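Local coordinates for uncharacterized protein AF_0941 (PDB 1YOZ) that is of unknown function but folds as an all-helical chain of the AF0941-like family and is found as an assembly of two copies, at residues Lys21-Ala26 / Lys89-Glu94; Asn34-Phe39 / Ala106-Arg111; Leu66-Val71 / Arg111-Val116. All coordinates share one frame; numbering follows the deposited sequence.

Contact 1 (Lys21-Ala26 / Lys89-Glu94)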
# COMPACT_ATOMS: atom_id res chain seq x y z
N LYS B 21 -8.10 17.48 -2.07
CA LYS B 21 -8.04 18.11 -3.39
C LYS B 21 -9.39 18.11 -4.11
O LYS B 21 -10.23 17.20 -3.94
CB LYS B 21 -6.97 17.49 -4.31
CG LYS B 21 -5.54 17.53 -3.82
CD LYS B 21 -5.00 18.95 -3.66
CE LYS B 21 -3.49 18.98 -3.44
NZ LYS B 21 -2.96 20.39 -3.67
N SER B 22 -9.58 19.12 -4.93
CA SER B 22 -10.78 19.20 -5.74
C SER B 22 -10.94 17.95 -6.62
O SER B 22 -9.96 17.33 -7.01
CB SER B 22 -10.71 20.44 -6.62
OG SER B 22 -11.84 20.51 -7.45
N VAL B 23 -12.19 17.60 -6.94
CA VAL B 23 -12.49 16.53 -7.90
C VAL B 23 -12.07 16.97 -9.32
O VAL B 23 -11.78 16.12 -10.18
CB VAL B 23 -13.98 16.08 -7.83
CG1 VAL B 23 -14.88 17.08 -8.50
CG2 VAL B 23 -14.16 14.74 -8.47
N GLU B 24 -11.99 18.28 -9.54
CA GLU B 24 -11.41 18.89 -10.74
C GLU B 24 -10.05 18.25 -11.09
O GLU B 24 -9.62 18.28 -12.26
CB GLU B 24 -11.17 20.38 -10.49
CG GLU B 24 -11.75 21.38 -11.53
CD GLU B 24 -11.65 22.88 -11.06
OE1 GLU B 24 -12.70 23.58 -11.07
OE2 GLU B 24 -10.53 23.36 -10.70
N GLU B 25 -9.38 17.69 -10.09
CA GLU B 25 -8.01 17.18 -10.24
C GLU B 25 -7.93 15.71 -10.69
O GLU B 25 -6.87 15.24 -11.09
CB GLU B 25 -7.19 17.41 -8.96
CG GLU B 25 -6.91 18.91 -8.76
CD GLU B 25 -5.82 19.23 -7.73
OE1 GLU B 25 -5.00 18.35 -7.36
OE2 GLU B 25 -5.78 20.40 -7.30
N ALA B 26 -9.07 15.02 -10.63
CA ALA B 26 -9.16 13.65 -11.05
C ALA B 26 -8.83 13.50 -12.55
O ALA B 26 -8.06 12.60 -12.93
CB ALA B 26 -10.56 13.06 -10.74
N LYS B 89 -19.89 12.49 -7.70
CA LYS B 89 -19.69 13.89 -7.35
C LYS B 89 -20.04 14.90 -8.46
O LYS B 89 -20.13 16.09 -8.19
CB LYS B 89 -18.29 14.12 -6.75
CG LYS B 89 -18.04 13.20 -5.53
CD LYS B 89 -17.67 13.98 -4.29
CE LYS B 89 -18.14 13.27 -3.04
NZ LYS B 89 -19.59 13.47 -2.76
N GLY B 90 -20.27 14.43 -9.68
CA GLY B 90 -20.75 15.32 -10.77
C GLY B 90 -19.76 15.79 -11.83
O GLY B 90 -20.06 16.71 -12.60
N PHE B 91 -18.57 15.18 -11.85
CA PHE B 91 -17.48 15.52 -12.78
C PHE B 91 -17.08 14.22 -13.48
O PHE B 91 -15.95 13.73 -13.33
CB PHE B 91 -16.26 16.03 -11.99
CG PHE B 91 -15.20 16.71 -12.84
CD1 PHE B 91 -14.90 18.06 -12.65
CD2 PHE B 91 -14.47 16.00 -13.81
CE1 PHE B 91 -13.91 18.70 -13.41
CE2 PHE B 91 -13.50 16.62 -14.58
CZ PHE B 91 -13.21 17.97 -14.39
N LYS B 92 -18.02 13.65 -14.24
CA LYS B 92 -17.76 12.39 -14.94
C LYS B 92 -16.51 12.49 -15.82
O LYS B 92 -16.29 13.48 -16.51
CB LYS B 92 -19.00 11.97 -15.74
CG LYS B 92 -18.90 10.64 -16.47
CD LYS B 92 -20.23 10.37 -17.17
CE LYS B 92 -20.27 8.95 -17.72
NZ LYS B 92 -19.51 8.90 -19.00
N ILE B 93 -15.69 11.44 -15.79
CA ILE B 93 -14.42 11.43 -16.50
C ILE B 93 -14.50 10.57 -17.75
O ILE B 93 -15.03 9.46 -17.71
CB ILE B 93 -13.27 10.88 -15.59
CG1 ILE B 93 -13.28 11.54 -14.22
CG2 ILE B 93 -11.89 10.99 -16.31
CD1 ILE B 93 -12.79 12.96 -14.19
N GLU B 94 -13.98 11.08 -18.86
CA GLU B 94 -14.07 10.38 -20.15
C GLU B 94 -12.67 9.95 -20.51
O GLU B 94 -12.15 10.31 -21.57
CB GLU B 94 -14.66 11.27 -21.28
CG GLU B 94 -16.06 11.87 -20.97
CD GLU B 94 -17.12 10.81 -20.78
OE1 GLU B 94 -17.06 9.77 -21.48
OE2 GLU B 94 -18.02 10.99 -19.94
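Val23 and Phe91 meet where two loops of this all-helical fold come together, one leading into helix 26-29 and the other leaving helix 75-88. Ser22 makes an ST turn. Ser22 OG accepts from Glu24 N at 3.1 Å, with an N-H...O angle of 144°, and so ties down the backbone next to the contact. Val23 turns toward the second loop, and its CG1 lies 3.9 Å from Phe91 CB. The two side chains run past each other in opposite directions. Val23 O sits over one face of the Phe91 ring. Glu24 points its CB away, yet its backbone also meets the ring, obliquely: Glu24 CA is 3.7 Å from Phe91 CE1. Glu24 CG touches the same ring carbon at 3.9 Å, so aliphatic carbon and not the carboxylate meets the ring. Phe91 reaches this place with CG anti to its backbone N, chi1 -167°. Just before it, Gly90 ends helix 75-88 in a Schellman motif. Ala26, where helix 26-29 begins, is buried. Ala86 of helix 75-88 touches Val23, Ala26 and Ile93 and gives the two loops a common floor. At the inner end, Ala26 CB packs on Ile93 CD1 at 4.1 Å.

Contact 2 (Asn34-Phe39 / Ala106-Arg111)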
# COMPACT_ATOMS: atom_id res chain seq x y z
N ASN B 34 0.07 10.70 -17.88
CA ASN B 34 0.57 11.32 -16.61
C ASN B 34 0.85 10.21 -15.57
O ASN B 34 1.75 10.30 -14.75
CB ASN B 34 -0.48 12.28 -16.02
CG ASN B 34 -0.65 13.57 -16.84
OD1 ASN B 34 0.17 13.89 -17.69
ND2 ASN B 34 -1.74 14.31 -16.58
N ILE B 35 0.01 9.19 -15.60
CA ILE B 35 0.15 8.03 -14.69
C ILE B 35 1.52 7.39 -14.90
O ILE B 35 2.33 7.31 -13.97
CB ILE B 35 -1.02 7.02 -14.87
CG1 ILE B 35 -2.34 7.68 -14.49
CG2 ILE B 35 -0.82 5.76 -14.00
CD1 ILE B 35 -3.54 6.72 -14.50
N PHE B 36 1.82 7.01 -16.14
CA PHE B 36 3.13 6.42 -16.43
C PHE B 36 4.26 7.35 -15.95
O PHE B 36 5.14 6.94 -15.21
CB PHE B 36 3.22 6.09 -17.92
CG PHE B 36 4.25 5.02 -18.27
CD1 PHE B 36 4.00 4.18 -19.37
CD2 PHE B 36 5.44 4.89 -17.57
CE1 PHE B 36 4.94 3.19 -19.75
CE2 PHE B 36 6.39 3.94 -17.94
CZ PHE B 36 6.14 3.08 -19.03
N GLU B 37 4.21 8.65 -16.30
CA GLU B 37 5.27 9.57 -15.84
C GLU B 37 5.39 9.68 -14.32
O GLU B 37 6.49 9.77 -13.78
CB GLU B 37 5.15 10.95 -16.54
CG GLU B 37 6.25 11.92 -16.13
CD GLU B 37 5.97 13.36 -16.65
OE1 GLU B 37 5.44 13.47 -17.80
OE2 GLU B 37 6.26 14.35 -15.90
N MET B 38 4.25 9.60 -13.60
CA MET B 38 4.21 9.63 -12.14
C MET B 38 4.96 8.45 -11.54
O MET B 38 5.76 8.63 -10.67
CB MET B 38 2.74 9.55 -11.65
CG MET B 38 2.37 10.51 -10.55
SD MET B 38 0.66 10.40 -10.07
CE MET B 38 -0.12 10.78 -11.55
N PHE B 39 4.68 7.22 -12.01
CA PHE B 39 5.46 6.06 -11.55
C PHE B 39 6.92 6.15 -11.96
O PHE B 39 7.78 5.73 -11.19
CB PHE B 39 4.83 4.72 -12.00
CG PHE B 39 3.56 4.39 -11.27
CD1 PHE B 39 3.61 3.75 -10.02
CD2 PHE B 39 2.34 4.73 -11.80
CE1 PHE B 39 2.44 3.44 -9.33
CE2 PHE B 39 1.14 4.42 -11.12
CZ PHE B 39 1.20 3.80 -9.89
N ALA B 106 4.52 -1.69 -15.07
CA ALA B 106 5.06 -2.81 -14.23
C ALA B 106 6.42 -3.19 -14.74
O ALA B 106 7.38 -3.36 -13.97
CB ALA B 106 4.15 -4.02 -14.28
N LEU B 107 6.47 -3.38 -16.05
CA LEU B 107 7.69 -3.78 -16.72
C LEU B 107 8.78 -2.73 -16.53
O LEU B 107 9.95 -3.06 -16.31
CB LEU B 107 7.41 -4.08 -18.21
CG LEU B 107 6.87 -5.49 -18.54
CD1 LEU B 107 6.52 -5.60 -20.06
CD2 LEU B 107 7.82 -6.60 -18.11
N TYR B 108 8.42 -1.45 -16.65
CA TYR B 108 9.38 -0.35 -16.35
C TYR B 108 9.94 -0.41 -14.92
O TYR B 108 11.13 -0.20 -14.68
CB TYR B 108 8.73 1.04 -16.61
CG TYR B 108 9.66 2.20 -16.35
CD1 TYR B 108 10.32 2.84 -17.41
CD2 TYR B 108 9.89 2.67 -15.05
CE1 TYR B 108 11.19 3.88 -17.17
CE2 TYR B 108 10.75 3.72 -14.80
CZ TYR B 108 11.40 4.35 -15.87
OH TYR B 108 12.29 5.41 -15.62
N ILE B 109 9.07 -0.68 -13.95
CA ILE B 109 9.52 -0.77 -12.52
C ILE B 109 10.45 -1.97 -12.38
O ILE B 109 11.51 -1.95 -11.70
CB ILE B 109 8.29 -0.90 -11.54
CG1 ILE B 109 7.46 0.41 -11.50
CG2 ILE B 109 8.75 -1.33 -10.15
CD1 ILE B 109 6.04 0.28 -10.98
N ASP B 110 10.03 -3.05 -13.06
CA ASP B 110 10.77 -4.28 -13.07
C ASP B 110 12.19 -3.98 -13.55
O ASP B 110 13.14 -4.52 -13.01
CB ASP B 110 10.05 -5.29 -13.99
CG ASP B 110 10.59 -6.67 -13.88
OD1 ASP B 110 10.74 -7.15 -12.74
OD2 ASP B 110 10.86 -7.28 -14.94
N ARG B 111 12.29 -3.11 -14.55
CA ARG B 111 13.54 -2.62 -15.14
C ARG B 111 14.42 -1.84 -14.13
O ARG B 111 15.58 -2.19 -13.90
CB ARG B 111 13.17 -1.78 -16.39
CG ARG B 111 14.30 -1.15 -17.19
CD ARG B 111 13.75 -0.14 -18.20
NE ARG B 111 14.69 0.97 -18.36
CZ ARG B 111 14.51 2.02 -19.16
NH1 ARG B 111 13.41 2.15 -19.90
NH2 ARG B 111 15.45 2.96 -19.21
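Phe36 and Tyr108 form an offset edge-to-face aromatic pair between helix 32-51 and helix 99-113, in a fold built of helices without strands. The edge of Phe36 is directed toward the face of Tyr108. The ring planes stand 81° apart, and the centroids are 6.0 Å apart. Phe36 CE2 does most of the touching. It lies 4.0 Å from Tyr108 CB and equally near Tyr108 CG, so it meets the root of the tyrosine and not its hydroxyl end. Phe36 CZ follows at 4.1 Å from Tyr108 CB. Tyr108 points toward helix 32-51 from its backbone. Phe36 does not, but its ring swings across: CG is anti to the backbone N, chi1 -157°, which carries CE2 and CZ to the neighbouring helix.

The second pair, Phe39 and Ile109, is buried and purely apolar. Phe39 CD1 meets Ile109 CD1 at 4.3 Å, obliquely to the ring. Phe39 points at helix 99-113, and the backbones come nearest here, with Phe39 CA and Ile109 CA 8.0 Å apart. No hydrogen bond crosses between the two segments.

Further out, Arg40 makes a cation-pi contact with the Phe36 ring, and Glu104 and Ile105 also touch this side chain. Phe39 is packed by Leu67 and Val71 of helix 57-73, by Phe9 of helix 8-18 and by Leu75. These neighbours place its ring among several helices of the core. Within its own helix, Ile35 CG2 lies in plane at the edge of the Phe39 ring, 3.7 Å from Phe39 CE2.

Contact 3 (Leu66-Val71 / Arg111-Val116)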
# COMPACT_ATOMS: atom_id res chain seq x y z
N LEU B 66 6.34 -3.42 -3.50
CA LEU B 66 4.98 -2.94 -3.29
C LEU B 66 4.50 -2.12 -4.48
O LEU B 66 3.31 -2.16 -4.84
CB LEU B 66 4.88 -2.12 -1.98
CG LEU B 66 5.11 -2.74 -0.58
CD1 LEU B 66 4.78 -1.78 0.56
CD2 LEU B 66 4.23 -3.94 -0.51
N LEU B 67 5.38 -1.34 -5.08
CA LEU B 67 4.98 -0.45 -6.16
C LEU B 67 4.67 -1.28 -7.42
O LEU B 67 3.68 -1.07 -8.10
CB LEU B 67 6.12 0.59 -6.42
CG LEU B 67 5.72 1.81 -7.24
CD1 LEU B 67 4.82 2.74 -6.46
CD2 LEU B 67 6.94 2.56 -7.80
N LYS B 68 5.53 -2.25 -7.70
CA LYS B 68 5.29 -3.21 -8.80
C LYS B 68 4.00 -3.99 -8.60
O LYS B 68 3.09 -3.98 -9.45
CB LYS B 68 6.52 -4.15 -8.93
CG LYS B 68 6.32 -5.28 -9.93
CD LYS B 68 7.34 -6.43 -9.67
CE LYS B 68 8.45 -6.28 -10.68
NZ LYS B 68 9.60 -7.21 -10.37
N THR B 69 3.85 -4.62 -7.44
CA THR B 69 2.55 -5.27 -7.10
C THR B 69 1.33 -4.34 -7.07
O THR B 69 0.22 -4.74 -7.45
CB THR B 69 2.68 -6.24 -5.84
OG1 THR B 69 3.12 -5.51 -4.71
CG2 THR B 69 3.75 -7.21 -6.10
N TYR B 70 1.51 -3.06 -6.69
CA TYR B 70 0.41 -2.09 -6.79
C TYR B 70 0.04 -1.92 -8.22
O TYR B 70 -1.16 -1.90 -8.55
CB TYR B 70 0.82 -0.69 -6.25
CG TYR B 70 -0.30 0.33 -6.36
CD1 TYR B 70 -1.25 0.48 -5.34
CD2 TYR B 70 -0.42 1.15 -7.48
CE1 TYR B 70 -2.28 1.42 -5.44
CE2 TYR B 70 -1.47 2.08 -7.58
CZ TYR B 70 -2.38 2.21 -6.55
OH TYR B 70 -3.43 3.09 -6.64
N VAL B 71 1.03 -1.78 -9.10
CA VAL B 71 0.68 -1.50 -10.50
C VAL B 71 -0.04 -2.74 -11.11
O VAL B 71 -1.11 -2.62 -11.71
CB VAL B 71 1.88 -1.07 -11.31
CG1 VAL B 71 1.63 -1.12 -12.83
CG2 VAL B 71 2.25 0.37 -10.88
N ARG B 111 12.29 -3.11 -14.55
CA ARG B 111 13.54 -2.62 -15.14
C ARG B 111 14.42 -1.84 -14.13
O ARG B 111 15.58 -2.19 -13.90
CB ARG B 111 13.17 -1.78 -16.39
CG ARG B 111 14.30 -1.15 -17.19
CD ARG B 111 13.75 -0.14 -18.20
NE ARG B 111 14.69 0.97 -18.36
CZ ARG B 111 14.51 2.02 -19.16
NH1 ARG B 111 13.41 2.15 -19.90
NH2 ARG B 111 15.45 2.96 -19.21
N VAL B 112 13.88 -0.79 -13.51
CA VAL B 112 14.70 0.01 -12.55
C VAL B 112 14.99 -0.70 -11.21
O VAL B 112 15.98 -0.40 -10.52
CB VAL B 112 14.14 1.47 -12.32
CG1 VAL B 112 12.86 1.70 -13.02
CG2 VAL B 112 14.00 1.81 -10.87
N GLU B 113 14.11 -1.63 -10.85
CA GLU B 113 14.28 -2.48 -9.67
C GLU B 113 15.68 -3.10 -9.72
O GLU B 113 16.40 -3.05 -8.72
CB GLU B 113 13.22 -3.58 -9.67
CG GLU B 113 12.49 -3.91 -8.37
CD GLU B 113 11.52 -5.07 -8.55
OE1 GLU B 113 10.78 -5.43 -7.60
OE2 GLU B 113 11.53 -5.66 -9.66
N LYS B 114 16.06 -3.69 -10.86
CA LYS B 114 17.46 -4.13 -11.10
C LYS B 114 18.35 -2.89 -10.88
O LYS B 114 18.21 -1.90 -11.56
CB LYS B 114 17.64 -4.75 -12.50
CG LYS B 114 16.35 -5.23 -13.13
CD LYS B 114 16.33 -6.71 -13.49
CE LYS B 114 14.91 -7.12 -13.92
NZ LYS B 114 14.82 -8.42 -14.67
N GLU B 115 19.24 -2.94 -9.90
CA GLU B 115 19.47 -1.74 -9.07
C GLU B 115 20.32 -0.60 -9.59
O GLU B 115 20.29 -0.31 -10.78
CB GLU B 115 19.90 -2.10 -7.65
CG GLU B 115 18.72 -2.33 -6.77
CD GLU B 115 18.77 -1.56 -5.47
OE1 GLU B 115 18.67 -2.21 -4.41
OE2 GLU B 115 18.88 -0.31 -5.49
N VAL B 116 21.02 0.04 -8.65
CA VAL B 116 21.58 1.42 -8.76
C VAL B 116 21.47 2.10 -10.14
O VAL B 116 20.40 2.62 -10.51
CB VAL B 116 23.05 1.49 -8.23
CG1 VAL B 116 23.35 2.89 -7.64
CG2 VAL B 116 23.33 0.38 -7.18
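Lys68 and Glu113 meet at the surface of the chain, and their side chains cross at about a right angle. Both point toward the opposite segment from their backbones. Lys68 sends CG out anti to the backbone N, chi1 173°, and then bends at chi3, -101°. This bend turns the ammonium end toward the glutamate. Glu113 is extended beyond CG and presents its carboxylate to the lysine.

The result is a salt bridge with a short hydrogen bond: Lys68 NZ donates to Glu113 OE2 at 2.6 Å. The nitrogen arrives on the syn side of OE2, 15° out of the carboxylate plane. The second oxygen is further off, with Glu113 OE1 3.5 Å from Lys68 NZ, so the grip is one-sided. Lys68 CE also comes close, 3.3 Å from Glu113 OE2.

The bridge joins two helices of the bundle. Lys68 lies within helix 57-73, and Glu113 closes helix 99-113, since Lys114 is the first residue to leave helical backbone angles. The backbones are well apart, with Lys68 CA and Glu113 CA at 9.1 Å, and the long side chains span the gap.

Lys68 NZ also bridges to Asp110 OD1, one turn back on helix 99-113. The ammonium therefore holds two acids at once, whose oxygens lie close together, and its charge probably offsets their repulsion. Ile109 packs on Lys68, and Phe64 of helix 57-73 lies against Glu113. Lys114 brings a like charge to the neighbourhood, its NZ 6.9 Å from Lys68 NZ.

Overall arrangement
From the N terminus, the chain runs through helix 8-18 and enters contact 1 at 21-26, whose loop closes only at 89-94. Helix 32-51 then opens contact 2 at 34-39. Helix 57-73 opens contact 3 at 66-71. Contact 1 closes first, after helix 75-88. Helix 99-113 then closes contact 2 at 106-111 and contact 3 at 111-116, with Arg111 common to both. All three loops therefore cross. Contacts 2 and 3 touch, centres 8 Å apart, and join helix 99-113 to two successive helices. Contact 1 ties two loops together about 29 Å, centre to centre, from contact 3, on the opposite side of the chain's centre.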